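Local coordinates for putative secreted protein (PDB 3NPD), which is of unknown function but is probably a secreted, quorum-sensing-regulated protein of Pseudomonas aeruginosa and a putative virulence factor, at residues A[15-20]-A[42-47]; A[33-38]-A[92-97]; A[67-72]-A[103-108]; A[81-84]-A[88-91]. All coordinates share one frame; numbering follows the deposited sequence. Where two conformers were deposited one is given.

Interaction 1: residues A[15-20]-A[42-47]; sequences KVAKES and NQLINH
L44 projects from strand 43-50 to helix 4-21 and sets one methyl against each of two neighbouring residues there. Its CD1 branch lies on A17, with L44 CD1 3.7 Å from A17 CB and 4.0 Å from A17 CA. The other branch meets valine: L44 CD2 is 3.8 Å from V16 CG1, and these two side chains cross at about a right angle. With L44 CG anti to the backbone N (chi1 177°), the fork is carried out from the sheet to the helix surface, while the CB of I45, next along the strand, points away from the helix. The contact is buried and wholly apolar, with no hydrogen bond between the segments.

One step out, L82 of helix 77-83 packs on both V16 and L44, and the ring of Y37 from strand 32-40 touches A17 and S20. The helix backbone is gripped near its C-terminal end: V16 O accepts S20 N at 2.9 Å and S20 OG, also at 2.9 Å, from opposite faces of the carbonyl plane. The side chain of V16 also comes within about 4 Å of a bound 3-cyclohexyl-1-propylsulfonic acid molecule, probably from the crystallisation liquor. The strand that carries L44 is fixed from both flanks, by backbone bonds of L44 to I88 and T90 and of I45 to T38. On the sheet face turned from the helix, Q43 OE1 is shared by T90 OG1 and R106 NE. A long N-terminal helix laid by small and branched apolar residues on a central strand is typical of two-layer alpha+beta folds.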
loop_
_atom_site.group_PDB
_atom_site.type_symbol
_atom_site.label_atom_id
_atom_site.label_comp_id
_atom_site.label_asym_id
_atom_site.label_seq_id
_atom_site.Cartn_x
_atom_site.Cartn_y
_atom_site.Cartn_z
ATOM N N LYS A 15 -6.221 11.615 -6.098
ATOM C CA LYS A 15 -5.291 12.750 -6.158
ATOM C C LYS A 15 -3.989 12.353 -5.484
ATOM O O LYS A 15 -2.922 12.618 -6.022
ATOM C CB LYS A 15 -5.794 14.050 -5.475
ATOM C CG LYS A 15 -7.000 14.700 -6.084
ATOM C CD LYS A 15 -7.063 16.202 -5.659
ATOM N N VAL A 16 -4.083 11.775 -4.273
ATOM C CA VAL A 16 -2.882 11.275 -3.564
ATOM C C VAL A 16 -2.143 10.204 -4.385
ATOM O O VAL A 16 -0.933 10.223 -4.480
ATOM C CB VAL A 16 -3.206 10.768 -2.149
ATOM C CG1 VAL A 16 -1.982 10.171 -1.463
ATOM C CG2 VAL A 16 -3.756 11.958 -1.300
ATOM N N ALA A 17 -2.876 9.255 -4.936
ATOM C CA ALA A 17 -2.286 8.227 -5.804
ATOM C C ALA A 17 -1.501 8.785 -7.005
ATOM O O ALA A 17 -0.363 8.388 -7.219
ATOM C CB ALA A 17 -3.328 7.240 -6.258
ATOM N N LYS A 18 -2.062 9.786 -7.675
ATOM C CA LYS A 18 -1.399 10.428 -8.804
ATOM C C LYS A 18 -0.106 11.128 -8.394
ATOM O O LYS A 18 0.925 10.914 -9.038
ATOM C CB LYS A 18 -2.334 11.388 -9.546
ATOM C CG LYS A 18 -3.307 10.716 -10.487
ATOM C CD LYS A 18 -4.228 11.746 -11.150
ATOM N N GLU A 19 -0.136 11.955 -7.340
ATOM C CA GLU A 19 1.078 12.669 -6.913
ATOM C C GLU A 19 2.149 11.679 -6.419
ATOM O O GLU A 19 3.326 11.834 -6.745
ATOM C CB GLU A 19 0.791 13.763 -5.878
ATOM C CG GLU A 19 0.248 13.291 -4.573
ATOM C CD GLU A 19 -0.093 14.424 -3.629
ATOM O OE1 GLU A 19 0.837 15.109 -3.144
ATOM O OE2 GLU A 19 -1.303 14.599 -3.341
ATOM N N SER A 20 1.727 10.660 -5.660
ATOM C CA SER A 20 2.631 9.685 -5.101
ATOM C C SER A 20 3.237 8.732 -6.151
ATOM O O SER A 20 4.291 8.126 -5.877
ATOM C CB SER A 20 1.918 8.889 -4.010
ATOM O OG SER A 20 1.489 9.767 -2.968
ATOM N N ASN A 42 -12.317 2.687 -1.038
ATOM C CA ASN A 42 -11.682 3.425 0.051
ATOM C C ASN A 42 -10.203 3.025 0.292
ATOM O O ASN A 42 -9.611 3.490 1.255
ATOM C CB ASN A 42 -12.488 3.342 1.365
ATOM C CG ASN A 42 -12.542 1.941 1.939
ATOM O OD1 ASN A 42 -12.187 0.965 1.263
ATOM N ND2 ASN A 42 -13.003 1.827 3.161
ATOM N N GLN A 43 -9.624 2.193 -0.575
ATOM C CA GLN A 43 -8.266 1.728 -0.449
ATOM C C GLN A 43 -7.336 2.485 -1.379
ATOM O O GLN A 43 -7.551 2.527 -2.593
ATOM C CB GLN A 43 -8.133 0.240 -0.802
ATOM C CG GLN A 43 -8.826 -0.642 0.176
ATOM C CD GLN A 43 -8.679 -2.112 -0.114
ATOM O OE1 GLN A 43 -7.594 -2.622 -0.394
ATOM N NE2 GLN A 43 -9.785 -2.814 0.000
ATOM N N LEU A 44 -6.306 3.079 -0.796
ATOM C CA LEU A 44 -5.138 3.592 -1.524
ATOM C C LEU A 44 -4.119 2.453 -1.531
ATOM O O LEU A 44 -3.635 2.052 -0.471
ATOM C CB LEU A 44 -4.555 4.825 -0.810
ATOM C CG LEU A 44 -3.284 5.427 -1.410
ATOM C CD1 LEU A 44 -3.527 5.881 -2.874
ATOM C CD2 LEU A 44 -2.736 6.588 -0.530
ATOM N N ILE A 45 -3.786 1.964 -2.698
ATOM C CA ILE A 45 -2.991 0.749 -2.843
ATOM C C ILE A 45 -1.638 1.127 -3.406
ATOM O O ILE A 45 -1.574 1.716 -4.488
ATOM C CB ILE A 45 -3.655 -0.258 -3.803
ATOM C CG1 ILE A 45 -5.055 -0.644 -3.385
ATOM C CG2 ILE A 45 -2.742 -1.549 -3.985
ATOM C CD1 ILE A 45 -5.920 -1.219 -4.487
ATOM N N ASN A 46 -0.560 0.764 -2.712
ATOM C CA ASN A 46 0.791 0.912 -3.192
ATOM C C ASN A 46 1.132 -0.475 -3.701
ATOM O O ASN A 46 1.093 -1.470 -2.943
ATOM C CB ASN A 46 1.708 1.345 -2.018
ATOM C CG ASN A 46 3.122 1.754 -2.417
ATOM O OD1 ASN A 46 3.952 1.958 -1.527
ATOM N ND2 ASN A 46 3.425 1.840 -3.720
ATOM N N HIS A 47 1.459 -0.565 -4.979
ATOM C CA HIS A 47 1.861 -1.804 -5.593
ATOM C C HIS A 47 3.379 -1.842 -5.591
ATOM O O HIS A 47 4.012 -0.883 -6.020
ATOM C CB HIS A 47 1.386 -1.825 -7.045
ATOM C CG HIS A 47 -0.110 -1.664 -7.201
ATOM N ND1 HIS A 47 -0.991 -2.723 -7.289
ATOM C CD2 HIS A 47 -0.861 -0.548 -7.308
ATOM C CE1 HIS A 47 -2.223 -2.262 -7.421
ATOM N NE2 HIS A 47 -2.175 -0.946 -7.435
#

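Interaction 2: residues A[33-38]-A[92-97]; sequences LDQGYT and SFTEYK. With SO4 (sulfate ion), chain B.
L33 and Y96 touch at the margin of the mixed sheet, where strand 32-40 and the end of strand 88-95 face each other across the intervening strand 43-50. Y96 CE1 lies 4.1 Å from L33 CD1, a modest apolar touch; R51 makes a cation-pi contact with the same ring. At D34 the chain forms an Asx turn: D34 OD1 accepts G36 N at 3.0 Å, with an N-H...O angle of 158°, on its anti side and 34° out of the carboxylate plane. N46 ND2 also bonds to this oxygen. Q35 then sends its amide over the middle strand, and a water joins it to T94: the water is 2.9 Å from Q35 OE1 and 2.7 Å from T94 OG1, a hydroxyl that also bonds to N99 OD1. The backbones of Q35 and G36 both bond to H47, consistent with a beta bulge, and G36 has the positive phi (92°) that suits glycine. Beyond it, Y37 leaves the contact for helix 4-21, and T38 OG1 bonds to H47 NE2. On the side of Y96 away from L33 sits a sulfate, probably from the crystallisation liquor, also held by R51 NH1 and A52 N. The K97 chain, bent at chi2 and chi4, curls round it, bringing K97 CG to 3.5 Å from sulfate O3, and K97 NZ donates a hydrogen bond of 2.9 Å to the same sulfate O3.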
loop_
_atom_site.group_PDB
_atom_site.type_symbol
_atom_site.label_atom_id
_atom_site.label_comp_id
_atom_site.label_asym_id
_atom_site.label_seq_id
_atom_site.Cartn_x
_atom_site.Cartn_y
_atom_site.Cartn_z
ATOM N N LEU A 33 10.746 -2.980 -6.122
ATOM C CA LEU A 33 10.346 -1.837 -6.958
ATOM C C LEU A 33 9.044 -1.266 -6.426
ATOM O O LEU A 33 8.058 -1.991 -6.245
ATOM C CB LEU A 33 10.131 -2.179 -8.448
ATOM C CG LEU A 33 11.224 -2.442 -9.440
ATOM C CD1 LEU A 33 10.569 -2.715 -10.784
ATOM C CD2 LEU A 33 12.171 -1.228 -9.514
ATOM N N ASP A 34 9.064 0.026 -6.167
ATOM C CA ASP A 34 7.842 0.773 -5.898
ATOM C C ASP A 34 7.170 1.040 -7.271
ATOM O O ASP A 34 7.673 1.828 -8.093
ATOM C CB ASP A 34 8.182 2.066 -5.160
ATOM C CG ASP A 34 6.952 2.887 -4.778
ATOM O OD1 ASP A 34 5.796 2.589 -5.186
ATOM O OD2 ASP A 34 7.178 3.889 -4.071
ATOM N N GLN A 35 6.013 0.445 -7.496
ATOM C CA GLN A 35 5.291 0.552 -8.786
ATOM C C GLN A 35 4.198 1.596 -8.768
ATOM O O GLN A 35 3.464 1.714 -9.740
ATOM C CB GLN A 35 4.720 -0.797 -9.206
ATOM C CG GLN A 35 5.745 -1.892 -9.242
ATOM C CD GLN A 35 5.112 -3.224 -9.508
ATOM O OE1 GLN A 35 4.173 -3.611 -8.830
ATOM N NE2 GLN A 35 5.635 -3.939 -10.445
ATOM N N GLY A 36 4.114 2.373 -7.682
ATOM C CA GLY A 36 3.155 3.475 -7.591
ATOM C C GLY A 36 1.858 3.027 -6.964
ATOM O O GLY A 36 1.805 2.008 -6.269
ATOM N N TYR A 37 0.820 3.825 -7.198
ATOM C CA TYR A 37 -0.432 3.735 -6.480
ATOM C C TYR A 37 -1.649 3.744 -7.359
ATOM O O TYR A 37 -1.652 4.379 -8.420
ATOM C CB TYR A 37 -0.555 4.950 -5.554
ATOM C CG TYR A 37 0.547 5.025 -4.541
ATOM C CD1 TYR A 37 1.801 5.506 -4.890
ATOM C CD2 TYR A 37 0.317 4.681 -3.183
ATOM C CE1 TYR A 37 2.855 5.553 -3.934
ATOM C CE2 TYR A 37 1.327 4.794 -2.221
ATOM C CZ TYR A 37 2.595 5.211 -2.595
ATOM O OH TYR A 37 3.617 5.321 -1.659
ATOM N N THR A 38 -2.666 3.005 -6.933
ATOM C CA THR A 38 -4.010 3.021 -7.517
ATOM C C THR A 38 -5.024 3.108 -6.372
ATOM O O THR A 38 -4.653 3.008 -5.190
ATOM C CB THR A 38 -4.322 1.807 -8.415
ATOM O OG1 THR A 38 -4.371 0.621 -7.613
ATOM C CG2 THR A 38 -3.315 1.641 -9.585
ATOM N N SER A 92 0.322 -4.020 -1.701
ATOM C CA SER A 92 0.209 -5.217 -2.529
ATOM C C SER A 92 1.563 -5.529 -3.121
ATOM O O SER A 92 2.044 -4.838 -4.027
ATOM C CB SER A 92 -0.880 -5.036 -3.602
ATOM O OG SER A 92 -0.887 -6.120 -4.511
ATOM N N PHE A 93 2.180 -6.576 -2.594
ATOM C CA PHE A 93 3.485 -7.070 -3.094
ATOM C C PHE A 93 3.255 -8.270 -3.966
ATOM O O PHE A 93 2.526 -9.214 -3.585
ATOM C CB PHE A 93 4.375 -7.504 -1.943
ATOM C CG PHE A 93 4.813 -6.402 -1.030
ATOM C CD1 PHE A 93 4.022 -6.028 0.073
ATOM C CD2 PHE A 93 6.049 -5.754 -1.216
ATOM C CE1 PHE A 93 4.451 -5.008 0.933
ATOM C CE2 PHE A 93 6.456 -4.734 -0.352
ATOM C CZ PHE A 93 5.659 -4.368 0.701
ATOM N N THR A 94 3.868 -8.267 -5.145
ATOM C CA THR A 94 3.829 -9.392 -6.082
ATOM C C THR A 94 5.260 -9.744 -6.510
ATOM O O THR A 94 6.164 -8.940 -6.364
ATOM C CB THR A 94 2.932 -9.045 -7.282
ATOM O OG1 THR A 94 3.491 -7.937 -7.985
ATOM C CG2 THR A 94 1.478 -8.730 -6.796
ATOM N N GLU A 95 5.450 -10.933 -7.047
ATOM C CA GLU A 95 6.745 -11.380 -7.536
ATOM C C GLU A 95 7.184 -10.589 -8.766
ATOM O O GLU A 95 6.389 -10.346 -9.664
ATOM C CB GLU A 95 6.675 -12.869 -7.913
ATOM C CG GLU A 95 6.876 -13.795 -6.740
ATOM C CD GLU A 95 8.341 -14.115 -6.531
ATOM O OE1 GLU A 95 9.178 -13.176 -6.596
ATOM O OE2 GLU A 95 8.633 -15.305 -6.286
ATOM N N TYR A 96 8.449 -10.219 -8.815
ATOM C CA TYR A 96 8.983 -9.482 -9.959
ATOM C C TYR A 96 8.817 -10.253 -11.271
ATOM O O TYR A 96 8.363 -9.683 -12.226
ATOM C CB TYR A 96 10.437 -9.160 -9.697
ATOM C CG TYR A 96 11.104 -8.453 -10.835
ATOM C CD1 TYR A 96 10.693 -7.182 -11.210
ATOM C CD2 TYR A 96 12.142 -9.045 -11.556
ATOM C CE1 TYR A 96 11.286 -6.494 -12.245
ATOM C CE2 TYR A 96 12.785 -8.342 -12.583
ATOM C CZ TYR A 96 12.321 -7.093 -12.965
ATOM O OH TYR A 96 12.927 -6.462 -14.010
ATOM N N LYS A 97 9.248 -11.507 -11.285
ATOM C CA LYS A 97 9.215 -12.294 -12.540
ATOM C C LYS A 97 7.839 -12.781 -13.009
ATOM O O LYS A 97 7.618 -12.902 -14.216
ATOM C CB LYS A 97 10.105 -13.530 -12.371
ATOM C CG LYS A 97 11.576 -13.229 -12.179
ATOM C CD LYS A 97 12.205 -12.840 -13.445
ATOM C CE LYS A 97 13.677 -12.488 -13.297
ATOM N NZ LYS A 97 14.627 -13.612 -13.031
HETATM S S SO4 B . 14.248 -12.762 -9.318
HETATM O O1 SO4 B . 12.839 -12.476 -8.982
HETATM O O2 SO4 B . 15.154 -12.976 -8.178
HETATM O O3 SO4 B . 14.290 -13.971 -10.133
HETATM O O4 SO4 B . 14.804 -11.611 -10.056
HETATM O O HOH W 1 2.600 -5.458 -7.320
#

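Interaction 3: residues A[67-72]-A[103-108]; sequences SQLGDS and ATERFD
F107 and G70 make the tight end of this contact. The ring of the edge-strand phenylalanine comes directly against the backbone of helix 62-74: F107 CE2 is 3.4 Å from G70 CA, and F107 CZ is 3.5 Å from G70 N. This approach uses the bare backbone of a glycine, and CB of L69 closes in beside it, 3.7 Å from F107 CZ. Placing F107 CG anti to its carbonyl carbon (chi1 -57°) sends the ring toward the helix.

Toward the N-terminal end of the strand the fit slackens. L69 CD1 lies 3.9 Å from E105 CB and 4.0 Å from E105 CG, the two side chains crossing at about a right angle, so leucine touches only the aliphatic root of the glutamate. A bend at chi2 (-57°) turns the carboxylate aside, where E105 OE1 forms a salt bridge with R66 NH1. R66 ties the two ends together, since its NH2 bonds to R106 O and its cation stands by the F107 ring. This side is partly exposed, and L69, which also packs on F93, comes within about 4 Å of a bound 3-cyclohexyl-1-propylsulfonic acid molecule.

Past F107, D108 is the N-cap of helix 109-112: its side chain caps a backbone N of that helix and its own N bonds to S111 OG, consistent with a capping box. The axes of 67-72 and 103-107 come within 9.4 Å, their N-to-C directions 37° apart. This is helix-on-sheet packing in a two-layer alpha+beta fold, with the disulfide C74-C112 tying the C-terminal helix to helix 62-74, as suits a protein predicted to be secreted.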
loop_
_atom_site.group_PDB
_atom_site.type_symbol
_atom_site.label_atom_id
_atom_site.label_comp_id
_atom_site.label_asym_id
_atom_site.label_seq_id
_atom_site.Cartn_x
_atom_site.Cartn_y
_atom_site.Cartn_z
ATOM N N SER A 67 3.967 -5.889 10.756
ATOM C CA SER A 67 4.296 -5.025 11.888
ATOM C C SER A 67 5.191 -3.855 11.443
ATOM O O SER A 67 4.972 -2.721 11.841
ATOM C CB SER A 67 4.946 -5.840 13.032
ATOM O OG SER A 67 5.270 -5.000 14.121
ATOM N N GLN A 68 6.166 -4.148 10.599
ATOM C CA GLN A 68 7.065 -3.106 10.061
ATOM C C GLN A 68 6.330 -2.131 9.153
ATOM O O GLN A 68 6.559 -0.917 9.228
ATOM C CB GLN A 68 8.202 -3.706 9.290
ATOM C CG GLN A 68 9.135 -4.490 10.146
ATOM C CD GLN A 68 10.238 -5.153 9.311
ATOM O OE1 GLN A 68 11.035 -4.458 8.683
ATOM N NE2 GLN A 68 10.275 -6.497 9.296
ATOM N N LEU A 69 5.498 -2.668 8.270
ATOM C CA LEU A 69 4.609 -1.832 7.432
ATOM C C LEU A 69 3.706 -0.949 8.271
ATOM O O LEU A 69 3.608 0.233 8.002
ATOM C CB LEU A 69 3.775 -2.639 6.454
ATOM C CG LEU A 69 4.525 -3.290 5.301
ATOM C CD1 LEU A 69 3.617 -4.257 4.593
ATOM C CD2 LEU A 69 5.100 -2.245 4.291
ATOM N N GLY A 70 3.086 -1.521 9.279
ATOM C CA GLY A 70 2.187 -0.791 10.224
ATOM C C GLY A 70 2.898 0.343 10.919
ATOM O O GLY A 70 2.355 1.447 10.990
ATOM N N ASP A 71 4.105 0.070 11.434
ATOM C CA ASP A 71 4.934 1.088 12.121
ATOM C C ASP A 71 5.133 2.289 11.202
ATOM O O ASP A 71 4.954 3.446 11.628
ATOM C CB ASP A 71 6.327 0.548 12.521
ATOM C CG ASP A 71 6.311 -0.439 13.707
ATOM O OD1 ASP A 71 5.361 -0.425 14.534
ATOM O OD2 ASP A 71 7.304 -1.223 13.823
ATOM N N SER A 72 5.463 2.008 9.935
ATOM C CA SER A 72 5.700 3.028 8.907
ATOM C C SER A 72 4.412 3.822 8.582
ATOM O O SER A 72 4.405 5.060 8.641
ATOM C CB SER A 72 6.256 2.340 7.647
ATOM O OG SER A 72 6.577 3.248 6.607
ATOM N N ALA A 103 2.530 -10.790 -0.658
ATOM C CA ALA A 103 1.859 -10.358 0.549
ATOM C C ALA A 103 0.905 -9.230 0.245
ATOM O O ALA A 103 1.160 -8.429 -0.617
ATOM C CB ALA A 103 2.851 -9.905 1.622
ATOM N N THR A 104 -0.179 -9.154 0.994
ATOM C CA THR A 104 -1.135 -8.060 0.876
ATOM C C THR A 104 -1.494 -7.627 2.300
ATOM O O THR A 104 -2.052 -8.414 3.069
ATOM C CB THR A 104 -2.379 -8.419 0.041
ATOM O OG1 THR A 104 -1.968 -9.068 -1.176
ATOM C CG2 THR A 104 -3.147 -7.138 -0.345
ATOM N N GLU A 105 -1.212 -6.375 2.620
ATOM C CA GLU A 105 -1.386 -5.906 4.010
ATOM C C GLU A 105 -2.190 -4.599 3.992
ATOM O O GLU A 105 -1.788 -3.614 3.349
ATOM C CB GLU A 105 -0.016 -5.679 4.680
ATOM C CG GLU A 105 0.766 -6.984 4.900
ATOM C CD GLU A 105 0.027 -8.057 5.739
ATOM O OE1 GLU A 105 -0.803 -7.701 6.597
ATOM O OE2 GLU A 105 0.335 -9.278 5.602
ATOM N N ARG A 106 -3.344 -4.620 4.672
ATOM C CA ARG A 106 -4.232 -3.472 4.763
ATOM C C ARG A 106 -4.245 -2.902 6.167
ATOM O O ARG A 106 -4.261 -3.644 7.194
ATOM C CB ARG A 106 -5.657 -3.867 4.428
ATOM C CG ARG A 106 -5.759 -4.417 3.037
ATOM C CD ARG A 106 -7.186 -4.810 2.622
ATOM N NE ARG A 106 -7.131 -5.238 1.220
ATOM C CZ ARG A 106 -6.733 -6.432 0.773
ATOM N NH1 ARG A 106 -6.351 -7.376 1.596
ATOM N NH2 ARG A 106 -6.649 -6.668 -0.538
ATOM N N PHE A 107 -4.361 -1.576 6.219
ATOM C CA PHE A 107 -4.372 -0.837 7.467
ATOM C C PHE A 107 -5.463 0.205 7.461
ATOM O O PHE A 107 -5.567 0.970 6.499
ATOM C CB PHE A 107 -3.029 -0.122 7.703
ATOM C CG PHE A 107 -1.851 -1.050 7.701
ATOM C CD1 PHE A 107 -1.211 -1.413 6.466
ATOM C CD2 PHE A 107 -1.407 -1.644 8.883
ATOM C CE1 PHE A 107 -0.141 -2.316 6.467
ATOM C CE2 PHE A 107 -0.311 -2.573 8.862
ATOM C CZ PHE A 107 0.304 -2.905 7.666
ATOM N N ASP A 108 -6.228 0.302 8.558
ATOM C CA ASP A 108 -7.219 1.381 8.757
ATOM C C ASP A 108 -6.902 2.094 10.067
ATOM O O ASP A 108 -5.886 1.769 10.722
ATOM C CB ASP A 108 -8.680 0.899 8.620
ATOM C CG ASP A 108 -9.145 -0.065 9.731
ATOM O OD1 ASP A 108 -8.422 -0.365 10.684
ATOM O OD2 ASP A 108 -10.298 -0.549 9.599
#

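Interaction 4: residues A[81-84]-A[88-91]; sequences QLLA and ILTY
L89 of strand 88-95 meets L82 and L83 from the last turn of helix 77-83, and its side chain can be traced outward atom by atom. L83 was deposited in two conformers, and what is said of its CD1 holds for one of them. L89 CB leaves the strand across the direction of the helix, and the branches beyond it make the approach. The first torsion, at -109°, lies well off a staggered value; it puts L89 CD2 on the helix side and L89 CD1 on the side of strand 43-50. L89 CG, at the fork, stays near the L83 methyl, 4.4 Å from L83 CD1. L89 CD2 goes on to the helix, where L82 CD1 is 4.4 Å away; its separation from L83 CD1 is shorter than usual van der Waals contact, a closeness made doubtful by the second conformer. L89 CD1 takes the other direction and lies against the carbonyl oxygen and the CD2 methyl of L44.

The two segments form a short alpha-to-beta connection: three residues separate them, and the chain folds back so that the helix end lies over the start of the strand. No hydrogen bond crosses between them. The strand is held instead by its sheet neighbours, I88 pairing with N42 and L44 on one flank and L89 with F107 on the other. L83 lies across L89 at about a right angle. Behind it stands V73 of helix 62-74, which also packs on the Y91 ring further along the strand. The CB of I88 points away from the helix, and its side chain packs on R106 and Q43.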
loop_
_atom_site.group_PDB
_atom_site.type_symbol
_atom_site.label_atom_id
_atom_site.label_comp_id
_atom_site.label_asym_id
_atom_site.label_seq_id
_atom_site.Cartn_x
_atom_site.Cartn_y
_atom_site.Cartn_z
ATOM N N GLN A 81 -3.796 11.186 8.008
ATOM C CA GLN A 81 -4.901 12.055 7.572
ATOM C C GLN A 81 -5.918 11.285 6.727
ATOM O O GLN A 81 -7.118 11.570 6.799
ATOM C CB GLN A 81 -4.407 13.258 6.789
ATOM C CG GLN A 81 -3.612 14.204 7.603
ATOM C CD GLN A 81 -2.872 15.254 6.802
ATOM O OE1 GLN A 81 -2.960 15.321 5.582
ATOM N NE2 GLN A 81 -2.118 16.082 7.510
ATOM N N LEU A 82 -5.420 10.373 5.880
ATOM C CA LEU A 82 -6.305 9.568 5.063
ATOM C C LEU A 82 -7.107 8.559 5.909
ATOM O O LEU A 82 -8.321 8.414 5.748
ATOM C CB LEU A 82 -5.522 8.888 3.922
ATOM C CG LEU A 82 -4.738 9.841 3.010
ATOM C CD1 LEU A 82 -4.073 8.999 1.908
ATOM C CD2 LEU A 82 -5.614 10.949 2.396
ATOM N N LEU A 83 -6.401 7.876 6.793
ATOM C CA LEU A 83 -7.027 6.913 7.696
ATOM C C LEU A 83 -8.059 7.631 8.583
ATOM O O LEU A 83 -9.140 7.085 8.828
ATOM C CB LEU A 83 -5.972 6.142 8.517
ATOM C CG LEU A 83 -5.443 4.875 7.833
ATOM C CD1 LEU A 83 -5.064 5.081 6.385
ATOM C CD2 LEU A 83 -4.280 4.291 8.627
ATOM N N ALA A 84 -7.767 8.881 8.967
ATOM C CA ALA A 84 -8.683 9.699 9.765
ATOM C C ALA A 84 -9.969 10.107 9.027
ATOM O O ALA A 84 -10.900 10.619 9.619
ATOM C CB ALA A 84 -7.942 10.972 10.318
ATOM N N ILE A 88 -8.335 3.185 3.735
ATOM C CA ILE A 88 -7.507 2.032 4.043
ATOM C C ILE A 88 -6.254 2.188 3.199
ATOM O O ILE A 88 -6.343 2.550 1.999
ATOM C CB ILE A 88 -8.234 0.726 3.675
ATOM C CG1 ILE A 88 -9.382 0.493 4.636
ATOM C CG2 ILE A 88 -7.256 -0.494 3.695
ATOM C CD1 ILE A 88 -10.391 -0.588 4.116
ATOM N N LEU A 89 -5.098 2.008 3.836
ATOM C CA LEU A 89 -3.805 1.921 3.151
ATOM C C LEU A 89 -3.552 0.437 2.895
ATOM O O LEU A 89 -3.509 -0.355 3.815
ATOM C CB LEU A 89 -2.663 2.592 3.951
ATOM C CG LEU A 89 -2.138 3.899 3.373
ATOM C CD1 LEU A 89 -1.528 3.739 1.934
ATOM C CD2 LEU A 89 -3.304 4.924 3.471
ATOM N N THR A 90 -3.319 0.086 1.638
ATOM C CA THR A 90 -3.079 -1.293 1.237
ATOM C C THR A 90 -1.721 -1.406 0.560
ATOM O O THR A 90 -1.442 -0.639 -0.362
ATOM C CB THR A 90 -4.153 -1.769 0.260
ATOM O OG1 THR A 90 -5.402 -1.713 0.947
ATOM C CG2 THR A 90 -3.869 -3.233 -0.251
ATOM N N TYR A 91 -0.916 -2.373 0.985
ATOM C CA TYR A 91 0.346 -2.719 0.325
ATOM C C TYR A 91 0.127 -4.021 -0.382
ATOM O O TYR A 91 -0.190 -5.031 0.253
ATOM C CB TYR A 91 1.503 -2.873 1.314
ATOM C CG TYR A 91 1.886 -1.550 1.789
ATOM C CD1 TYR A 91 2.798 -0.782 1.050
ATOM C CD2 TYR A 91 1.258 -0.976 2.876
ATOM C CE1 TYR A 91 3.102 0.506 1.396
ATOM C CE2 TYR A 91 1.570 0.323 3.259
ATOM C CZ TYR A 91 2.511 1.057 2.518
ATOM O OH TYR A 91 2.854 2.341 2.871
#

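From the N terminus, interaction 1 closes first, bringing strand 43-50 back under helix 4-21. Before it is complete, interaction 2 opens on strand 32-40; the two cross, and interaction 2 closes only at the end of strand 88-95. Interaction 3 opens inside that span, on helix 62-74, and closes after it on strand 101-107, so 2 and 3 cross as well. Interaction 4, the shortest loop, falls within both spans, while interaction 1 stands in series with 3 and 4. Strand 88-95, shared by 2 and 4, lies between the strands of 1 and 3. Together the contacts tie three helices and four adjoining strands of one mixed sheet.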